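Local coordinates for 3-oxo-tetronate kinase (Cupriavidus necator, PDB 5DMH), which catalyses the ATP-dependent phosphorylation of 3-oxo-tetronate to 3-oxo-tetronate 4-phosphate, at residues 107-119 with 245-257. Residues are numbered along the deposited sequence; the frame is centred on the assembly and turned at random.
Sequences QGCRQFVFKYCST and ACANLPLITGGSG
With CG turned between its backbone N and carbonyl carbon (chi1 46°), Y116 swings its ring back over G254, while Q111, extended with CG opposite its N (chi1 -177°), reaches the turn 246-249. These two residues lie at opposite ends of a parallel strand pair, 111-115 beside 251-254, whose axes run 20° apart. At one end Q111 NE2 donates an almost straight bond, in the planes of both amide and carbonyl, to L249 O at 2.8 Å; a weak second one goes to C246 O, and CD1 of I252 lies 3.4 Å from NE2. At the other, G254 O sits above the centre of the Y116 ring and accepts a hydrogen bond from the backbone N of Y116 at 3.0 Å. Beyond that ring, Y116 OH donates a hydrogen bond to T253 OG1 (2.8 Å), which also bonds I145 O of the adjoining strand 144-147. Between these ends F112 and F114 each bond through both N and O to the facing segment 250-254, L251 CD1 resting beside their CB atoms. Helix 128-139 packs on the F112, F114 and L251 side, helix 262-268 on that of V113 and I252. Such parallel strands sandwiched between helices are typical of an alpha/beta core, here in the sugar-binding N-terminal domain.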
loop_
_atom_site.group_PDB
_atom_site.type_symbol
_atom_site.label_atom_id
_atom_site.label_comp_id
_atom_site.label_asym_id
_atom_site.label_seq_id
_atom_site.Cartn_x
_atom_site.Cartn_y
_atom_site.Cartn_z
ATOM N N GLN A 107 22.378 -1.701 1.872
ATOM C CA GLN A 107 22.166 -3.108 2.204
ATOM C C GLN A 107 22.549 -4.027 1.040
ATOM O O GLN A 107 22.588 -5.245 1.208
ATOM C CB GLN A 107 20.711 -3.394 2.605
ATOM C CG GLN A 107 20.079 -2.442 3.621
ATOM C CD GLN A 107 20.993 -2.103 4.785
ATOM O OE1 GLN A 107 21.388 -2.982 5.544
ATOM N NE2 GLN A 107 21.337 -0.817 4.926
ATOM N N GLY A 108 22.808 -3.464 -0.143
ATOM C CA GLY A 108 23.301 -4.264 -1.256
ATOM C C GLY A 108 22.309 -4.505 -2.396
ATOM O O GLY A 108 22.596 -5.235 -3.355
ATOM N N CYS A 109 21.136 -3.890 -2.321
ATOM C CA CYS A 109 20.112 -4.119 -3.336
ATOM C C CYS A 109 20.579 -3.673 -4.728
ATOM O O CYS A 109 21.304 -2.679 -4.853
ATOM C CB CYS A 109 18.840 -3.379 -2.974
ATOM S SG CYS A 109 18.068 -3.944 -1.453
ATOM N N ARG A 110 20.117 -4.402 -5.751
ATOM C CA ARG A 110 20.526 -4.247 -7.152
ATOM C C ARG A 110 19.475 -3.578 -8.021
ATOM O O ARG A 110 19.792 -3.030 -9.077
ATOM C CB ARG A 110 20.753 -5.627 -7.775
ATOM C CG ARG A 110 22.092 -6.237 -7.502
ATOM C CD ARG A 110 22.046 -7.725 -7.765
ATOM N NE ARG A 110 23.213 -8.397 -7.200
ATOM C CZ ARG A 110 24.141 -9.037 -7.904
ATOM N NH1 ARG A 110 25.157 -9.609 -7.277
ATOM N NH2 ARG A 110 24.063 -9.127 -9.225
ATOM N N GLN A 111 18.219 -3.728 -7.630
ATOM C CA GLN A 111 17.092 -3.174 -8.372
ATOM C C GLN A 111 16.099 -2.663 -7.350
ATOM O O GLN A 111 16.052 -3.156 -6.225
ATOM C CB GLN A 111 16.442 -4.232 -9.237
ATOM C CG GLN A 111 15.312 -3.744 -10.090
ATOM C CD GLN A 111 14.784 -4.839 -11.014
ATOM O OE1 GLN A 111 14.440 -5.931 -10.557
ATOM N NE2 GLN A 111 14.741 -4.555 -12.318
ATOM N N PHE A 112 15.328 -1.661 -7.742
ATOM C CA PHE A 112 14.452 -0.967 -6.811
ATOM C C PHE A 112 13.058 -0.874 -7.362
ATOM O O PHE A 112 12.854 -0.809 -8.594
ATOM C CB PHE A 112 15.029 0.410 -6.514
ATOM C CG PHE A 112 16.431 0.340 -6.015
ATOM C CD1 PHE A 112 17.495 0.307 -6.905
ATOM C CD2 PHE A 112 16.689 0.218 -4.657
ATOM C CE1 PHE A 112 18.795 0.207 -6.442
ATOM C CE2 PHE A 112 17.997 0.105 -4.179
ATOM C CZ PHE A 112 19.044 0.091 -5.058
ATOM N N VAL A 113 12.096 -0.955 -6.455
ATOM C CA VAL A 113 10.688 -0.767 -6.789
ATOM C C VAL A 113 10.107 0.374 -5.971
ATOM O O VAL A 113 10.321 0.432 -4.755
ATOM C CB VAL A 113 9.860 -2.028 -6.522
ATOM C CG1 VAL A 113 8.341 -1.725 -6.668
ATOM C CG2 VAL A 113 10.284 -3.141 -7.460
ATOM N N PHE A 114 9.447 1.305 -6.657
ATOM C CA PHE A 114 8.622 2.336 -6.023
ATOM C C PHE A 114 7.191 1.893 -6.125
ATOM O O PHE A 114 6.610 1.746 -7.214
ATOM C CB PHE A 114 8.860 3.717 -6.631
ATOM C CG PHE A 114 7.914 4.792 -6.191
ATOM C CD1 PHE A 114 7.493 4.922 -4.882
ATOM C CD2 PHE A 114 7.484 5.741 -7.116
ATOM C CE1 PHE A 114 6.658 5.971 -4.507
ATOM C CE2 PHE A 114 6.649 6.782 -6.753
ATOM C CZ PHE A 114 6.215 6.885 -5.446
ATOM N N LYS A 115 6.614 1.667 -4.957
ATOM C CA LYS A 115 5.283 1.099 -4.848
ATOM C C LYS A 115 4.266 2.140 -4.371
ATOM O O LYS A 115 4.405 2.760 -3.318
ATOM C CB LYS A 115 5.322 -0.090 -3.884
ATOM C CG LYS A 115 3.992 -0.528 -3.254
ATOM C CD LYS A 115 3.100 -1.263 -4.260
ATOM C CE LYS A 115 1.745 -1.670 -3.675
ATOM N NZ LYS A 115 0.888 -0.494 -3.350
ATOM N N TYR A 116 3.246 2.329 -5.180
ATOM C CA TYR A 116 2.145 3.218 -4.883
ATOM C C TYR A 116 0.812 2.477 -5.157
ATOM O O TYR A 116 0.779 1.282 -5.468
ATOM C CB TYR A 116 2.276 4.529 -5.664
ATOM C CG TYR A 116 2.612 4.350 -7.121
ATOM C CD1 TYR A 116 1.702 3.813 -7.987
ATOM C CD2 TYR A 116 3.878 4.651 -7.599
ATOM C CE1 TYR A 116 2.013 3.610 -9.306
ATOM C CE2 TYR A 116 4.205 4.459 -8.893
ATOM C CZ TYR A 116 3.279 3.937 -9.758
ATOM O OH TYR A 116 3.633 3.742 -11.060
ATOM N N CYS A 117 -0.288 3.174 -5.024
ATOM C CA CYS A 117 -1.571 2.496 -5.057
ATOM C C CYS A 117 -1.947 2.062 -6.478
ATOM O O CYS A 117 -1.634 2.743 -7.453
ATOM C CB CYS A 117 -2.632 3.421 -4.526
ATOM S SG CYS A 117 -4.090 2.606 -3.891
ATOM N N SER A 118 -2.638 0.936 -6.565
ATOM C CA SER A 118 -3.151 0.455 -7.839
ATOM C C SER A 118 -4.219 1.371 -8.423
ATOM O O SER A 118 -4.574 1.231 -9.595
ATOM C CB SER A 118 -3.627 -1.002 -7.735
ATOM O OG SER A 118 -4.635 -1.178 -6.765
ATOM N N THR A 119 -4.721 2.318 -7.628
ATOM C CA THR A 119 -5.630 3.328 -8.153
ATOM C C THR A 119 -4.961 4.696 -8.359
ATOM O O THR A 119 -5.623 5.700 -8.611
ATOM C CB THR A 119 -6.955 3.438 -7.331
ATOM O OG1 THR A 119 -6.685 3.343 -5.924
ATOM C CG2 THR A 119 -7.923 2.336 -7.702
ATOM N N ALA A 245 10.660 -7.873 -19.317
ATOM C CA ALA A 245 11.205 -6.822 -20.186
ATOM C C ALA A 245 12.017 -5.786 -19.415
ATOM O O ALA A 245 12.968 -5.190 -19.954
ATOM C CB ALA A 245 10.114 -6.150 -20.943
ATOM N N CYS A 246 11.654 -5.589 -18.151
ATOM C CA CYS A 246 12.318 -4.617 -17.289
ATOM C C CYS A 246 13.412 -5.206 -16.391
ATOM O O CYS A 246 13.831 -4.557 -15.450
ATOM C CB CYS A 246 11.280 -3.896 -16.417
ATOM S SG CYS A 246 10.104 -2.874 -17.341
ATOM N N ALA A 247 13.898 -6.402 -16.707
ATOM C CA ALA A 247 14.930 -7.044 -15.903
ATOM C C ALA A 247 16.151 -6.142 -15.757
ATOM O O ALA A 247 16.858 -6.217 -14.755
ATOM C CB ALA A 247 15.339 -8.365 -16.539
ATOM N N ASN A 248 16.389 -5.307 -16.769
ATOM C CA ASN A 248 17.585 -4.460 -16.843
ATOM C C ASN A 248 17.403 -3.028 -16.327
ATOM O O ASN A 248 18.325 -2.221 -16.424
ATOM C CB ASN A 248 18.054 -4.365 -18.310
ATOM C CG ASN A 248 17.125 -3.495 -19.186
ATOM O OD1 ASN A 248 15.910 -3.418 -18.958
ATOM N ND2 ASN A 248 17.703 -2.847 -20.195
ATOM N N LEU A 249 16.219 -2.695 -15.820
ATOM C CA LEU A 249 15.988 -1.363 -15.274
ATOM C C LEU A 249 16.346 -1.296 -13.788
ATOM O O LEU A 249 15.935 -2.154 -13.011
ATOM C CB LEU A 249 14.540 -0.928 -15.469
ATOM C CG LEU A 249 14.023 -0.712 -16.887
ATOM C CD1 LEU A 249 12.558 -0.224 -16.835
ATOM C CD2 LEU A 249 14.911 0.248 -17.653
ATOM N N PRO A 250 17.133 -0.277 -13.392
ATOM C CA PRO A 250 17.413 0.007 -11.983
ATOM C C PRO A 250 16.142 0.242 -11.152
ATOM O O PRO A 250 16.109 -0.132 -9.961
ATOM C CB PRO A 250 18.232 1.299 -12.051
ATOM C CG PRO A 250 18.834 1.319 -13.390
ATOM C CD PRO A 250 17.934 0.566 -14.299
ATOM N N LEU A 251 15.140 0.887 -11.755
ATOM C CA LEU A 251 13.890 1.262 -11.059
ATOM C C LEU A 251 12.651 0.831 -11.844
ATOM O O LEU A 251 12.561 1.045 -13.054
ATOM C CB LEU A 251 13.820 2.785 -10.865
ATOM C CG LEU A 251 12.625 3.332 -10.106
ATOM C CD1 LEU A 251 12.617 2.902 -8.633
ATOM C CD2 LEU A 251 12.527 4.866 -10.230
ATOM N N ILE A 252 11.715 0.201 -11.140
ATOM C CA ILE A 252 10.412 -0.145 -11.665
ATOM C C ILE A 252 9.386 0.455 -10.684
ATOM O O ILE A 252 9.612 0.408 -9.485
ATOM C CB ILE A 252 10.241 -1.696 -11.757
ATOM C CG1 ILE A 252 11.209 -2.267 -12.805
ATOM C CG2 ILE A 252 8.810 -2.043 -12.124
ATOM C CD1 ILE A 252 11.431 -3.751 -12.728
ATOM N N THR A 253 8.298 1.035 -11.204
ATOM C CA THR A 253 7.247 1.628 -10.371
ATOM C C THR A 253 5.847 1.128 -10.727
ATOM O O THR A 253 5.537 0.782 -11.878
ATOM C CB THR A 253 7.260 3.162 -10.385
ATOM O OG1 THR A 253 6.410 3.688 -11.421
ATOM C CG2 THR A 253 8.693 3.730 -10.495
ATOM N N GLY A 254 5.007 1.053 -9.704
ATOM C CA GLY A 254 3.659 0.567 -9.879
ATOM C C GLY A 254 3.039 0.073 -8.600
ATOM O O GLY A 254 3.477 0.405 -7.486
ATOM N N GLY A 255 2.006 -0.741 -8.768
ATOM C CA GLY A 255 1.389 -1.433 -7.653
ATOM C C GLY A 255 2.098 -2.748 -7.392
ATOM O O GLY A 255 3.243 -2.946 -7.785
ATOM N N SER A 256 1.419 -3.677 -6.727
ATOM C CA SER A 256 2.061 -4.931 -6.398
ATOM C C SER A 256 2.137 -5.844 -7.605
ATOM O O SER A 256 2.996 -6.701 -7.652
ATOM C CB SER A 256 1.362 -5.643 -5.231
ATOM O OG SER A 256 0.063 -5.980 -5.573
ATOM N N GLY A 257 1.225 -5.690 -8.558
ATOM C CA GLY A 257 1.194 -6.575 -9.710
ATOM C C GLY A 257 2.459 -6.526 -10.538
ATOM O O GLY A 257 2.905 -7.543 -11.098
#